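Local coordinates for protein putative thioesterase (Novosphingobium aromaticivorans, PDB 3CJY) that is a putative thioesterase, probably cleaving acyl-CoA-type thioesters with a tandem hot-dog fold, and binds a calcium ion, at residues P7-Q12 with L45-E50; M41-D46 with S71-T76; T135-D140 with L188-G193; E147-R152 with A182-F187; D172-P175 with A179-A182. All coordinates share one frame; numbering follows the deposited sequence.

Contact 1. Residues P7-Q12 with L45-E50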
loop_
_atom_site.group_PDB
_atom_site.type_symbol
_atom_site.label_atom_id
_atom_site.label_comp_id
_atom_site.label_asym_id
_atom_site.label_seq_id
_atom_site.Cartn_x
_atom_site.Cartn_y
_atom_site.Cartn_z
ATOM N N PRO A 7 -7.119 10.543 23.663
ATOM C CA PRO A 7 -6.951 11.125 25.001
ATOM C C PRO A 7 -6.105 10.267 25.948
ATOM O O PRO A 7 -5.331 10.793 26.755
ATOM C CB PRO A 7 -8.385 11.199 25.527
ATOM C CG PRO A 7 -9.242 11.292 24.330
ATOM C CD PRO A 7 -8.528 10.535 23.231
ATOM N N ALA A 8 -6.263 8.953 25.832
ATOM C CA ALA A 8 -5.561 7.987 26.710
ATOM C C ALA A 8 -4.083 7.795 26.318
ATOM O O ALA A 8 -3.318 7.150 27.025
ATOM C CB ALA A 8 -6.295 6.652 26.710
ATOM N N LEU A 9 -3.690 8.391 25.206
ATOM C CA LEU A 9 -2.306 8.283 24.721
ATOM C C LEU A 9 -1.411 9.181 25.553
ATOM O O LEU A 9 -1.688 10.364 25.721
ATOM C CB LEU A 9 -2.215 8.655 23.228
ATOM C CG LEU A 9 -0.893 8.433 22.484
ATOM C CD1 LEU A 9 -0.374 7.005 22.584
ATOM C CD2 LEU A 9 -1.080 8.824 21.012
ATOM N N VAL A 10 -0.343 8.616 26.092
ATOM C CA VAL A 10 0.598 9.393 26.901
ATOM C C VAL A 10 1.951 9.477 26.229
ATOM O O VAL A 10 2.484 8.504 25.755
ATOM C CB VAL A 10 0.774 8.817 28.313
ATOM C CG1 VAL A 10 1.809 9.628 29.107
ATOM C CG2 VAL A 10 -0.541 8.827 29.070
ATOM N N ARG A 11 2.482 10.681 26.179
ATOM C CA ARG A 11 3.795 10.928 25.600
ATOM C C ARG A 11 4.849 10.964 26.692
ATOM O O ARG A 11 4.718 11.696 27.674
ATOM C CB ARG A 11 3.753 12.262 24.875
ATOM C CG ARG A 11 4.977 12.654 24.096
ATOM C CD ARG A 11 4.725 14.074 23.599
ATOM N NE ARG A 11 5.294 14.344 22.288
ATOM C CZ ARG A 11 6.531 14.774 22.072
ATOM N NH1 ARG A 11 7.350 14.979 23.090
ATOM N NH2 ARG A 11 6.940 14.986 20.827
ATOM N N GLN A 12 5.886 10.153 26.546
ATOM C CA GLN A 12 6.957 10.153 27.532
ATOM C C GLN A 12 7.962 11.200 27.059
ATOM O O GLN A 12 8.542 11.947 27.854
ATOM C CB GLN A 12 7.608 8.785 27.664
ATOM C CG GLN A 12 6.655 7.583 27.491
ATOM C CD GLN A 12 5.510 7.528 28.475
ATOM O OE1 GLN A 12 4.965 8.557 28.892
ATOM N NE2 GLN A 12 5.117 6.313 28.834
ATOM N N LEU A 45 0.350 6.748 13.109
ATOM C CA LEU A 45 0.346 7.994 12.378
ATOM C C LEU A 45 0.263 9.205 13.278
ATOM O O LEU A 45 0.837 10.252 12.985
ATOM C CB LEU A 45 -0.803 8.040 11.396
ATOM C CG LEU A 45 -0.882 6.972 10.300
ATOM C CD1 LEU A 45 -2.185 7.185 9.509
ATOM C CD2 LEU A 45 0.351 7.035 9.410
ATOM N N ASP A 46 -0.424 9.033 14.401
ATOM C CA ASP A 46 -0.629 10.105 15.366
ATOM C C ASP A 46 0.719 10.480 16.007
ATOM O O ASP A 46 1.130 11.632 15.972
ATOM C CB ASP A 46 -1.657 9.690 16.438
ATOM C CG ASP A 46 -2.095 10.856 17.314
ATOM O OD1 ASP A 46 -2.868 11.708 16.830
ATOM O OD2 ASP A 46 -1.687 10.921 18.482
ATOM N N VAL A 47 1.429 9.470 16.492
ATOM C CA VAL A 47 2.712 9.679 17.199
ATOM C C VAL A 47 3.783 10.230 16.241
ATOM O O VAL A 47 4.624 11.047 16.628
ATOM C CB VAL A 47 3.187 8.414 17.996
ATOM C CG1 VAL A 47 2.147 8.083 19.039
ATOM C CG2 VAL A 47 3.503 7.179 17.103
ATOM N N ALA A 48 3.732 9.790 14.994
ATOM C CA ALA A 48 4.668 10.260 13.952
ATOM C C ALA A 48 4.425 11.745 13.691
ATOM O O ALA A 48 5.358 12.549 13.711
ATOM C CB ALA A 48 4.524 9.452 12.638
ATOM N N ALA A 49 3.172 12.120 13.487
ATOM C CA ALA A 49 2.841 13.531 13.208
ATOM C C ALA A 49 3.177 14.415 14.415
ATOM O O ALA A 49 3.700 15.531 14.282
ATOM C CB ALA A 49 1.379 13.662 12.827
ATOM N N GLU A 50 2.946 13.871 15.596
ATOM C CA GLU A 50 3.156 14.624 16.849
ATOM C C GLU A 50 4.662 14.808 17.088
ATOM O O GLU A 50 5.135 15.853 17.554
ATOM C CB GLU A 50 2.461 13.864 17.999
ATOM C CG GLU A 50 1.632 14.722 18.959
ATOM C CD GLU A 50 2.413 15.212 20.115
ATOM O OE1 GLU A 50 3.467 14.589 20.382
ATOM O OE2 GLU A 50 1.982 16.200 20.759
#
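Arg11 and Glu50 form a salt bridge at the surface of the N-terminal hot-dog unit, where residues 7-12 run beside the central helix 37-52. From CB the arginine chain starts extended, with CG anti to the backbone N (chi1 -175°). It reaches CD, which lies 3.5 Å from Glu50 OE1, and there the chain bends at chi3, which brings NE up to the carboxylate. NE makes the bond itself, 2.7 Å to Glu50 OE1, taking that oxygen's syn lone pair at the edge of the guanidinium with an N-H...O angle of 155°. Guanidinium and carboxylate are strongly twisted, their planes 68° apart, and a single oxygen does the pairing instead of a two-pronged match. At the tip, NH2 hydrogen-bonds to Asp14 OD1, and Asp14 together with Thr51 holds the bound calcium ion, so Arg11 is a second-shell partner of the metal site. Glu50 OE1 is gripped twice, since Tyr17 OH also hydrogen-bonds to it. About one turn earlier on the helix, Val47 receives Leu9, which supplies the apolar half of the contact. The two side chains meet at about a right angle, Leu9 CD2 resting 3.9 Å from Val47 CG1.

Contact 2. Residues M41-D46 with S71-T76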
loop_
_atom_site.group_PDB
_atom_site.type_symbol
_atom_site.label_atom_id
_atom_site.label_comp_id
_atom_site.label_asym_id
_atom_site.label_seq_id
_atom_site.Cartn_x
_atom_site.Cartn_y
_atom_site.Cartn_z
HETATM N N MSE A 41 -2.775 1.551 13.231
HETATM C CA MSE A 41 -2.340 2.473 12.188
HETATM C C MSE A 41 -2.574 3.920 12.627
HETATM O O MSE A 41 -1.649 4.762 12.572
HETATM C CB MSE A 41 -2.989 2.214 10.837
HETATM C CG MSE A 41 -2.652 3.350 9.896
HETATM SE SE MSE A 41 -0.742 3.410 9.337
HETATM C CE MSE A 41 -0.906 2.045 7.982
ATOM N N ALA A 42 -3.759 4.211 13.136
ATOM C CA ALA A 42 -4.101 5.555 13.619
ATOM C C ALA A 42 -3.092 6.073 14.627
ATOM O O ALA A 42 -2.646 7.214 14.572
ATOM C CB ALA A 42 -5.497 5.571 14.215
ATOM N N LEU A 43 -2.734 5.206 15.578
ATOM C CA LEU A 43 -1.803 5.534 16.659
ATOM C C LEU A 43 -0.413 5.763 16.115
ATOM O O LEU A 43 0.293 6.677 16.518
ATOM C CB LEU A 43 -1.826 4.423 17.722
ATOM C CG LEU A 43 -3.010 4.400 18.699
ATOM C CD1 LEU A 43 -3.286 3.021 19.327
ATOM C CD2 LEU A 43 -2.811 5.467 19.795
ATOM N N ALA A 44 -0.031 4.934 15.168
ATOM C CA ALA A 44 1.313 5.069 14.578
ATOM C C ALA A 44 1.403 6.419 13.853
ATOM O O ALA A 44 2.404 7.182 13.974
ATOM C CB ALA A 44 1.589 3.894 13.646
ATOM N N LEU A 45 0.350 6.748 13.109
ATOM C CA LEU A 45 0.346 7.994 12.378
ATOM C C LEU A 45 0.263 9.205 13.278
ATOM O O LEU A 45 0.837 10.252 12.985
ATOM C CB LEU A 45 -0.803 8.040 11.396
ATOM C CG LEU A 45 -0.882 6.972 10.300
ATOM C CD1 LEU A 45 -2.185 7.185 9.509
ATOM C CD2 LEU A 45 0.351 7.035 9.410
ATOM N N ASP A 46 -0.424 9.033 14.401
ATOM C CA ASP A 46 -0.629 10.105 15.366
ATOM C C ASP A 46 0.719 10.480 16.007
ATOM O O ASP A 46 1.130 11.632 15.972
ATOM C CB ASP A 46 -1.657 9.690 16.438
ATOM C CG ASP A 46 -2.095 10.856 17.314
ATOM O OD1 ASP A 46 -2.868 11.708 16.830
ATOM O OD2 ASP A 46 -1.687 10.921 18.482
ATOM N N SER A 71 -3.619 -4.589 27.193
ATOM C CA SER A 71 -2.164 -4.388 27.119
ATOM C C SER A 71 -1.816 -2.915 27.098
ATOM O O SER A 71 -2.597 -2.060 26.683
ATOM C CB SER A 71 -1.549 -4.901 25.805
ATOM O OG SER A 71 -2.085 -6.113 25.315
ATOM N N VAL A 72 -0.595 -2.646 27.518
ATOM C CA VAL A 72 -0.007 -1.332 27.353
ATOM C C VAL A 72 0.827 -1.456 26.072
ATOM O O VAL A 72 1.743 -2.299 25.961
ATOM C CB VAL A 72 0.883 -0.871 28.532
ATOM C CG1 VAL A 72 1.600 0.425 28.151
ATOM C CG2 VAL A 72 0.060 -0.684 29.820
ATOM N N LEU A 73 0.494 -0.598 25.132
ATOM C CA LEU A 73 1.167 -0.535 23.840
ATOM C C LEU A 73 2.152 0.604 23.938
ATOM O O LEU A 73 1.779 1.729 24.212
ATOM C CB LEU A 73 0.176 -0.277 22.691
ATOM C CG LEU A 73 0.743 -0.044 21.274
ATOM C CD1 LEU A 73 1.526 -1.302 20.872
ATOM C CD2 LEU A 73 -0.353 0.365 20.241
ATOM N N ASP A 74 3.419 0.280 23.759
ATOM C CA ASP A 74 4.478 1.288 23.711
ATOM C C ASP A 74 4.751 1.604 22.250
ATOM O O ASP A 74 4.886 0.695 21.444
ATOM C CB ASP A 74 5.745 0.751 24.359
ATOM C CG ASP A 74 5.588 0.561 25.859
ATOM O OD1 ASP A 74 5.212 1.545 26.517
ATOM O OD2 ASP A 74 5.856 -0.540 26.380
ATOM N N LEU A 75 4.801 2.883 21.906
ATOM C CA LEU A 75 5.158 3.284 20.558
ATOM C C LEU A 75 6.419 4.110 20.590
ATOM O O LEU A 75 6.547 5.028 21.391
ATOM C CB LEU A 75 4.042 4.060 19.879
ATOM C CG LEU A 75 2.663 3.425 19.773
ATOM C CD1 LEU A 75 1.751 3.968 20.873
ATOM C CD2 LEU A 75 2.060 3.767 18.436
ATOM N N THR A 76 7.378 3.710 19.755
ATOM C CA THR A 76 8.657 4.389 19.643
ATOM C C THR A 76 8.836 4.904 18.219
ATOM O O THR A 76 8.699 4.168 17.253
ATOM C CB THR A 76 9.812 3.484 20.046
ATOM O OG1 THR A 76 9.560 2.957 21.352
ATOM C CG2 THR A 76 11.129 4.264 20.095
#
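The helix wrapped by sheet that defines the hot-dog fold is packed in the N-terminal unit by Leu43 of helix 37-52 against Leu73 and Leu75 of strand 72-79. The segment axes approach to 9.5 Å and run at 39° to each other. Leu73 and Leu75 are alternate residues of the strand, so both point toward the helix. Leu75 does the closer work with one branch: its CD2 settles over the helix backbone, 3.9 Å from Leu43 O and 4.1 Å from Ala44 N. The same methyl lies 4.0 Å from Leu43 CB, so it touches both the side chain and the main chain of that residue. This branch is placed by CG standing anti to the carbonyl carbon (chi1 -56°). Strand and helix share no hydrogen bond here, and the contact is wholly apolar apart from the backbone atoms under the methyl. Phe101 of strand 98-107 touches both strand leucines, while Ile19 of strand 16-20 packs on Leu43 and Leu73, which continues the buried layer on neighbouring strands. Beyond the backbone, Leu43 extends toward the earlier strand residue, and its CD1 meets Leu73 CD2 at 4.1 Å.

Contact 3. Residues T135-D140 with L188-G193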
loop_
_atom_site.group_PDB
_atom_site.type_symbol
_atom_site.label_atom_id
_atom_site.label_comp_id
_atom_site.label_asym_id
_atom_site.label_seq_id
_atom_site.Cartn_x
_atom_site.Cartn_y
_atom_site.Cartn_z
ATOM N N THR A 135 -25.551 -6.922 9.514
ATOM C CA THR A 135 -24.734 -8.113 9.298
ATOM C C THR A 135 -23.265 -7.978 9.663
ATOM O O THR A 135 -22.404 -8.638 9.090
ATOM C CB THR A 135 -24.882 -8.553 7.818
ATOM O OG1 THR A 135 -24.490 -7.502 6.927
ATOM C CG2 THR A 135 -26.312 -8.900 7.494
ATOM N N LEU A 136 -22.945 -7.118 10.609
ATOM C CA LEU A 136 -21.556 -6.985 11.023
ATOM C C LEU A 136 -21.144 -8.288 11.723
ATOM O O LEU A 136 -21.948 -8.977 12.315
ATOM C CB LEU A 136 -21.338 -5.802 11.967
ATOM C CG LEU A 136 -21.495 -4.410 11.341
ATOM C CD1 LEU A 136 -21.464 -3.358 12.450
ATOM C CD2 LEU A 136 -20.438 -4.149 10.312
ATOM N N PRO A 137 -19.867 -8.608 11.694
ATOM C CA PRO A 137 -19.524 -9.848 12.348
ATOM C C PRO A 137 -19.720 -9.805 13.857
ATOM O O PRO A 137 -19.584 -8.764 14.489
ATOM C CB PRO A 137 -18.046 -9.998 12.023
ATOM C CG PRO A 137 -17.603 -8.668 11.763
ATOM C CD PRO A 137 -18.702 -7.925 11.141
ATOM N N ALA A 138 -20.077 -10.946 14.421
ATOM C CA ALA A 138 -20.235 -11.049 15.875
ATOM C C ALA A 138 -18.913 -10.683 16.538
ATOM O O ALA A 138 -17.855 -11.044 16.064
ATOM C CB ALA A 138 -20.651 -12.453 16.270
ATOM N N GLN A 139 -19.025 -9.954 17.642
ATOM C CA GLN A 139 -17.883 -9.473 18.406
ATOM C C GLN A 139 -17.990 -9.907 19.854
ATOM O O GLN A 139 -19.079 -10.042 20.405
ATOM C CB GLN A 139 -17.827 -7.951 18.344
ATOM C CG GLN A 139 -17.618 -7.378 16.902
ATOM C CD GLN A 139 -16.226 -7.598 16.405
ATOM O OE1 GLN A 139 -15.301 -6.919 16.819
ATOM N NE2 GLN A 139 -16.056 -8.566 15.495
ATOM N N ASP A 140 -16.826 -10.141 20.429
ATOM C CA ASP A 140 -16.710 -10.442 21.851
ATOM C C ASP A 140 -17.353 -9.258 22.576
ATOM O O ASP A 140 -17.209 -8.141 22.169
ATOM C CB ASP A 140 -15.239 -10.607 22.213
ATOM C CG ASP A 140 -15.025 -11.001 23.657
ATOM O OD1 ASP A 140 -14.995 -10.095 24.515
ATOM O OD2 ASP A 140 -14.887 -12.217 23.917
ATOM N N LEU A 188 -11.635 -3.399 5.705
ATOM C CA LEU A 188 -11.485 -4.361 4.600
ATOM C C LEU A 188 -11.731 -5.801 5.032
ATOM O O LEU A 188 -12.169 -6.583 4.220
ATOM C CB LEU A 188 -10.151 -4.221 3.851
ATOM C CG LEU A 188 -10.159 -3.165 2.766
ATOM C CD1 LEU A 188 -8.764 -2.802 2.312
ATOM C CD2 LEU A 188 -11.034 -3.631 1.581
ATOM N N PRO A 189 -11.369 -6.183 6.280
ATOM C CA PRO A 189 -11.729 -7.584 6.635
ATOM C C PRO A 189 -13.237 -7.897 6.499
ATOM O O PRO A 189 -13.633 -8.999 6.142
ATOM C CB PRO A 189 -11.171 -7.724 8.056
ATOM C CG PRO A 189 -10.038 -6.732 8.102
ATOM C CD PRO A 189 -10.487 -5.565 7.302
ATOM N N ILE A 190 -14.089 -6.902 6.694
ATOM C CA ILE A 190 -15.536 -7.071 6.541
ATOM C C ILE A 190 -15.842 -7.283 5.059
ATOM O O ILE A 190 -16.615 -8.157 4.696
ATOM C CB ILE A 190 -16.312 -5.850 7.115
ATOM C CG1 ILE A 190 -16.148 -5.815 8.651
ATOM C CG2 ILE A 190 -17.764 -5.913 6.716
ATOM C CD1 ILE A 190 -16.687 -4.572 9.272
ATOM N N ALA A 191 -15.130 -6.565 4.209
ATOM C CA ALA A 191 -15.319 -6.709 2.768
ATOM C C ALA A 191 -14.873 -8.119 2.341
ATOM O O ALA A 191 -15.493 -8.748 1.468
ATOM C CB ALA A 191 -14.500 -5.674 2.001
ATOM N N LEU A 192 -13.857 -8.642 3.006
ATOM C CA LEU A 192 -13.367 -10.003 2.666
ATOM C C LEU A 192 -14.433 -11.033 3.022
ATOM O O LEU A 192 -14.732 -11.943 2.249
ATOM C CB LEU A 192 -12.048 -10.285 3.354
ATOM C CG LEU A 192 -11.503 -11.683 3.128
ATOM C CD1 LEU A 192 -11.332 -11.985 1.615
ATOM C CD2 LEU A 192 -10.215 -11.903 3.958
ATOM N N GLY A 193 -15.032 -10.873 4.201
ATOM C CA GLY A 193 -16.064 -11.801 4.675
ATOM C C GLY A 193 -17.231 -11.804 3.721
ATOM O O GLY A 193 -17.818 -12.824 3.435
#
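The one ring that touches across this contact, the pyrrolidine of Pro137, meets Ile190 through its CD, which stands 4.1 Å from Ile190 CG1. No aromatic or other planar group takes part, and ring and isoleucine side chain meet at about a right angle. Leu136, just before it in the chain, brings a methyl: its CD2 lies 3.9 Å from Ile190 CD1, the end of the isoleucine chain. Ile190 therefore serves both neighbours with one branch, CG1 facing the proline and CD1 the leucine. That branch is placed by CG1 lying anti to the carbonyl carbon (chi1 -68°). No hydrogen bond crosses between the segments. Beyond the contact, Gln139 OE1 and Asp140 OD2 bond to the backbone N of Gly28 and Gly31, tying the later residues of this segment to the N-terminal half, while Ala191 and Leu192 pack on strand 220-230 behind the helix. The contact is plain surface packing of the C-terminal hot-dog unit, in which an irregular loop lies by a few apolar atoms against helix 188-196.

Contact 4. Residues E147-R152 with A182-F187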
loop_
_atom_site.group_PDB
_atom_site.type_symbol
_atom_site.label_atom_id
_atom_site.label_comp_id
_atom_site.label_asym_id
_atom_site.label_seq_id
_atom_site.Cartn_x
_atom_site.Cartn_y
_atom_site.Cartn_z
ATOM N N GLU A 147 -19.039 -0.923 18.154
ATOM C CA GLU A 147 -20.271 -0.363 18.774
ATOM C C GLU A 147 -20.283 1.144 18.647
ATOM O O GLU A 147 -21.335 1.787 18.695
ATOM C CB GLU A 147 -20.401 -0.732 20.269
ATOM C CG GLU A 147 -20.498 -2.199 20.544
ATOM C CD GLU A 147 -20.554 -2.551 22.032
ATOM O OE1 GLU A 147 -20.834 -1.660 22.867
ATOM O OE2 GLU A 147 -20.299 -3.734 22.358
ATOM N N GLY A 148 -19.099 1.715 18.509
ATOM C CA GLY A 148 -18.975 3.160 18.427
ATOM C C GLY A 148 -19.095 3.726 17.019
ATOM O O GLY A 148 -18.958 4.922 16.827
ATOM N N ILE A 149 -19.416 2.875 16.059
ATOM C CA ILE A 149 -19.519 3.318 14.688
ATOM C C ILE A 149 -20.897 3.016 14.144
ATOM O O ILE A 149 -21.410 1.914 14.319
ATOM C CB ILE A 149 -18.489 2.575 13.785
ATOM C CG1 ILE A 149 -17.066 2.659 14.377
ATOM C CG2 ILE A 149 -18.549 3.132 12.372
ATOM C CD1 ILE A 149 -16.538 4.102 14.559
ATOM N N GLU A 150 -21.508 4.026 13.535
ATOM C CA GLU A 150 -22.783 3.856 12.866
ATOM C C GLU A 150 -22.509 3.413 11.415
ATOM O O GLU A 150 -21.770 4.080 10.677
ATOM C CB GLU A 150 -23.624 5.142 12.940
ATOM C CG GLU A 150 -25.032 4.958 12.358
ATOM C CD GLU A 150 -25.895 6.186 12.528
ATOM O OE1 GLU A 150 -25.369 7.245 12.988
ATOM O OE2 GLU A 150 -27.089 6.083 12.173
ATOM N N VAL A 151 -23.067 2.271 11.026
ATOM C CA VAL A 151 -22.811 1.694 9.697
ATOM C C VAL A 151 -24.057 1.493 8.890
ATOM O O VAL A 151 -25.031 0.897 9.365
ATOM C CB VAL A 151 -22.071 0.317 9.840
ATOM C CG1 VAL A 151 -21.671 -0.279 8.515
ATOM C CG2 VAL A 151 -20.837 0.406 10.768
ATOM N N ARG A 152 -24.041 2.017 7.678
ATOM C CA ARG A 152 -25.136 1.819 6.766
ATOM C C ARG A 152 -24.659 1.206 5.447
ATOM O O ARG A 152 -23.513 1.388 5.019
ATOM C CB ARG A 152 -25.834 3.127 6.511
ATOM C CG ARG A 152 -26.432 3.696 7.798
ATOM C CD ARG A 152 -27.162 4.995 7.541
ATOM N NE ARG A 152 -27.647 5.578 8.806
ATOM C CZ ARG A 152 -28.213 6.768 8.881
ATOM N NH1 ARG A 152 -28.436 7.472 7.792
ATOM N NH2 ARG A 152 -28.568 7.252 10.052
ATOM N N ALA A 182 -7.619 6.166 9.079
ATOM C CA ALA A 182 -6.854 4.957 9.275
ATOM C C ALA A 182 -7.786 3.867 9.819
ATOM O O ALA A 182 -7.708 2.721 9.438
ATOM C CB ALA A 182 -5.674 5.195 10.245
HETATM N N MSE A 183 -8.677 4.245 10.726
HETATM C CA MSE A 183 -9.566 3.266 11.347
HETATM C C MSE A 183 -10.572 2.745 10.295
HETATM O O MSE A 183 -10.813 1.550 10.184
HETATM C CB MSE A 183 -10.205 3.863 12.604
HETATM C CG MSE A 183 -9.214 3.732 13.756
HETATM SE SE MSE A 183 -9.790 4.503 15.463
HETATM C CE MSE A 183 -9.491 6.144 15.023
ATOM N N PHE A 184 -11.168 3.656 9.522
ATOM C CA PHE A 184 -12.152 3.263 8.529
ATOM C C PHE A 184 -11.569 2.438 7.378
ATOM O O PHE A 184 -12.248 1.593 6.767
ATOM C CB PHE A 184 -12.893 4.490 7.979
ATOM C CG PHE A 184 -13.823 5.150 8.977
ATOM C CD1 PHE A 184 -14.316 4.448 10.077
ATOM C CD2 PHE A 184 -14.336 6.414 8.720
ATOM C CE1 PHE A 184 -15.295 5.033 10.920
ATOM C CE2 PHE A 184 -15.272 7.014 9.589
ATOM C CZ PHE A 184 -15.716 6.311 10.699
ATOM N N ALA A 185 -10.293 2.701 7.063
ATOM C CA ALA A 185 -9.561 1.955 6.044
ATOM C C ALA A 185 -9.464 0.469 6.427
ATOM O O ALA A 185 -9.427 -0.400 5.581
ATOM C CB ALA A 185 -8.101 2.531 5.825
ATOM N N ASP A 186 -9.416 0.196 7.735
ATOM C CA ASP A 186 -9.299 -1.192 8.221
ATOM C C ASP A 186 -10.637 -1.923 8.383
ATOM O O ASP A 186 -10.749 -2.896 9.142
ATOM C CB ASP A 186 -8.468 -1.251 9.478
ATOM C CG ASP A 186 -7.960 -2.676 9.797
ATOM O OD1 ASP A 186 -7.549 -3.393 8.875
ATOM O OD2 ASP A 186 -7.986 -3.071 10.985
ATOM N N PHE A 187 -11.627 -1.494 7.612
ATOM C CA PHE A 187 -12.871 -2.227 7.480
ATOM C C PHE A 187 -12.800 -3.278 6.329
ATOM O O PHE A 187 -13.734 -4.022 6.074
ATOM C CB PHE A 187 -14.045 -1.276 7.271
ATOM C CG PHE A 187 -14.658 -0.768 8.546
ATOM C CD1 PHE A 187 -13.906 -0.029 9.451
ATOM C CD2 PHE A 187 -16.011 -1.003 8.811
ATOM C CE1 PHE A 187 -14.443 0.432 10.618
ATOM C CE2 PHE A 187 -16.582 -0.516 9.984
ATOM C CZ PHE A 187 -15.789 0.214 10.879
#
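Ile149 points from its strand at two phenylalanines, and it meets them differently. Toward Phe184 it comes to the ring edge, near the ring plane: CD1 lies 4.0 Å from Phe184 CE1, and CG2 stands as close to that same carbon. Both methyls converge on this one rim carbon, with CG2 anti to the backbone N and CG1 beside that N (chi1 -52°). Toward Phe187 the approach is oblique, with Ile149 CG2 4.3 Å from Phe187 CZ. Val151, two residues on, adds CG2 at 4.4 Å from Phe187 CE2, so two strand residues share this ring. Between them, Glu150 turns away and pairs with Arg152, Arg152 NH2 lying 2.8 Å from Glu150 OE2; Arg169 and Asp128 extend these charges. Leu168 of the adjacent strand 163-170 touches Val151 and Phe184. Between strand 149-153 and the residues of helix 178-185 and the turn after it the contact is therefore purely apolar, with no hydrogen bond across it, so burial and shape are probably what hold it, while the strand's charges are kept on its other side.

Contact 5. Residues D172-P175 with A179-A182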
loop_
_atom_site.group_PDB
_atom_site.type_symbol
_atom_site.label_atom_id
_atom_site.label_comp_id
_atom_site.label_asym_id
_atom_site.label_seq_id
_atom_site.Cartn_x
_atom_site.Cartn_y
_atom_site.Cartn_z
ATOM N N ASP A 172 -19.062 9.350 18.192
ATOM C CA ASP A 172 -18.478 10.366 19.065
ATOM C C ASP A 172 -18.247 11.720 18.380
ATOM O O ASP A 172 -17.736 12.668 18.988
ATOM C CB ASP A 172 -17.206 9.859 19.746
ATOM C CG ASP A 172 -16.072 9.645 18.794
ATOM O OD1 ASP A 172 -16.184 9.980 17.594
ATOM O OD2 ASP A 172 -15.050 9.118 19.270
ATOM N N GLY A 173 -18.655 11.804 17.117
ATOM C CA GLY A 173 -18.603 13.050 16.335
ATOM C C GLY A 173 -17.228 13.611 16.012
ATOM O O GLY A 173 -17.119 14.792 15.651
ATOM N N ALA A 174 -16.173 12.795 16.154
ATOM C CA ALA A 174 -14.825 13.239 15.826
ATOM C C ALA A 174 -14.703 13.619 14.349
ATOM O O ALA A 174 -15.418 13.094 13.502
ATOM C CB ALA A 174 -13.770 12.181 16.164
ATOM N N PRO A 175 -13.811 14.562 14.026
ATOM C CA PRO A 175 -13.638 14.844 12.603
ATOM C C PRO A 175 -13.000 13.679 11.862
ATOM O O PRO A 175 -12.437 12.753 12.460
ATOM C CB PRO A 175 -12.656 15.995 12.578
ATOM C CG PRO A 175 -11.857 15.803 13.757
ATOM C CD PRO A 175 -12.793 15.254 14.841
ATOM N N ALA A 179 -6.531 9.855 11.903
ATOM C CA ALA A 179 -6.841 8.743 12.827
ATOM C C ALA A 179 -8.133 8.055 12.395
ATOM O O ALA A 179 -8.187 6.818 12.216
ATOM C CB ALA A 179 -6.941 9.211 14.250
ATOM N N SER A 180 -9.158 8.852 12.154
ATOM C CA SER A 180 -10.446 8.319 11.722
ATOM C C SER A 180 -10.328 7.581 10.404
ATOM O O SER A 180 -10.880 6.527 10.231
ATOM C CB SER A 180 -11.526 9.420 11.603
ATOM O OG SER A 180 -11.831 9.927 12.895
ATOM N N LEU A 181 -9.615 8.171 9.453
ATOM C CA LEU A 181 -9.432 7.551 8.122
ATOM C C LEU A 181 -8.652 6.192 8.229
ATOM O O LEU A 181 -9.011 5.199 7.624
ATOM C CB LEU A 181 -8.748 8.559 7.187
ATOM C CG LEU A 181 -9.567 9.819 6.847
ATOM C CD1 LEU A 181 -8.698 10.856 6.158
ATOM C CD2 LEU A 181 -10.832 9.439 6.033
ATOM N N ALA A 182 -7.619 6.166 9.079
ATOM C CA ALA A 182 -6.854 4.957 9.275
ATOM C C ALA A 182 -7.786 3.867 9.819
ATOM O O ALA A 182 -7.708 2.721 9.438
ATOM C CB ALA A 182 -5.674 5.195 10.245
#
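Ser180 OG donates to Pro175 O over 2.9 Å, joining the first part of helix 178-185 to the loop that leads into it. The hydroxyl approaches fairly straight on, at a C=O...donor angle of 153°, and is tilted 18° from the carbonyl plane. It is put there by a torsion that sets OG anti to the carbonyl carbon and beside the backbone N (chi1 -67°). A weak hydrogen bond with Arg170 NH1 also reaches OG, and Ser180 N bonds to Asp177 OD1. Replacing Ser180 by an alanine here would probably leave Pro175 O without this donor and Arg170 NH1 without this weak bond, letting the loop shift against the helix. Ala174 CB approaches OG more loosely, at 4.4 Å. Upstream, Asp172 OD1 accepts from Ala174 N at 3.2 Å, while Asp172 OD2 forms a salt bridge with Arg170. Gly173 follows with a positive phi, which favours glycine. The loop thus pairs an Asx turn at 172-174 with a serine-to-carbonyl bond to the first turn of helix 178-185, where strand 163-170 hands over to the helix of the C-terminal hot-dog unit.

In the fold
Contacts 2 and 4 are the buried ones, one in each hot-dog unit, both without hydrogen bonds and setting apolar side chains of a helix or the turn after it against a strand. Contacts 1 and 3 lie at the surface on opposite sides of the chain's centre, yet differ: contact 1 joins a salt bridge near the calcium site to a small apolar touch, whereas contact 3 is a small apolar patch. Partly buried contact 5 rests on a hydroxyl and a backbone oxygen. Contacts 1 and 2 hold helix 37-52 and touch through Val47 and Leu75. Contacts 4 and 5 share Ala182; Ala182 CB packs 3.6 Å from Met41 CG, bringing the two units' helices together. Leu136 CD1 meets Val151 CG2 between contacts 3 and 4.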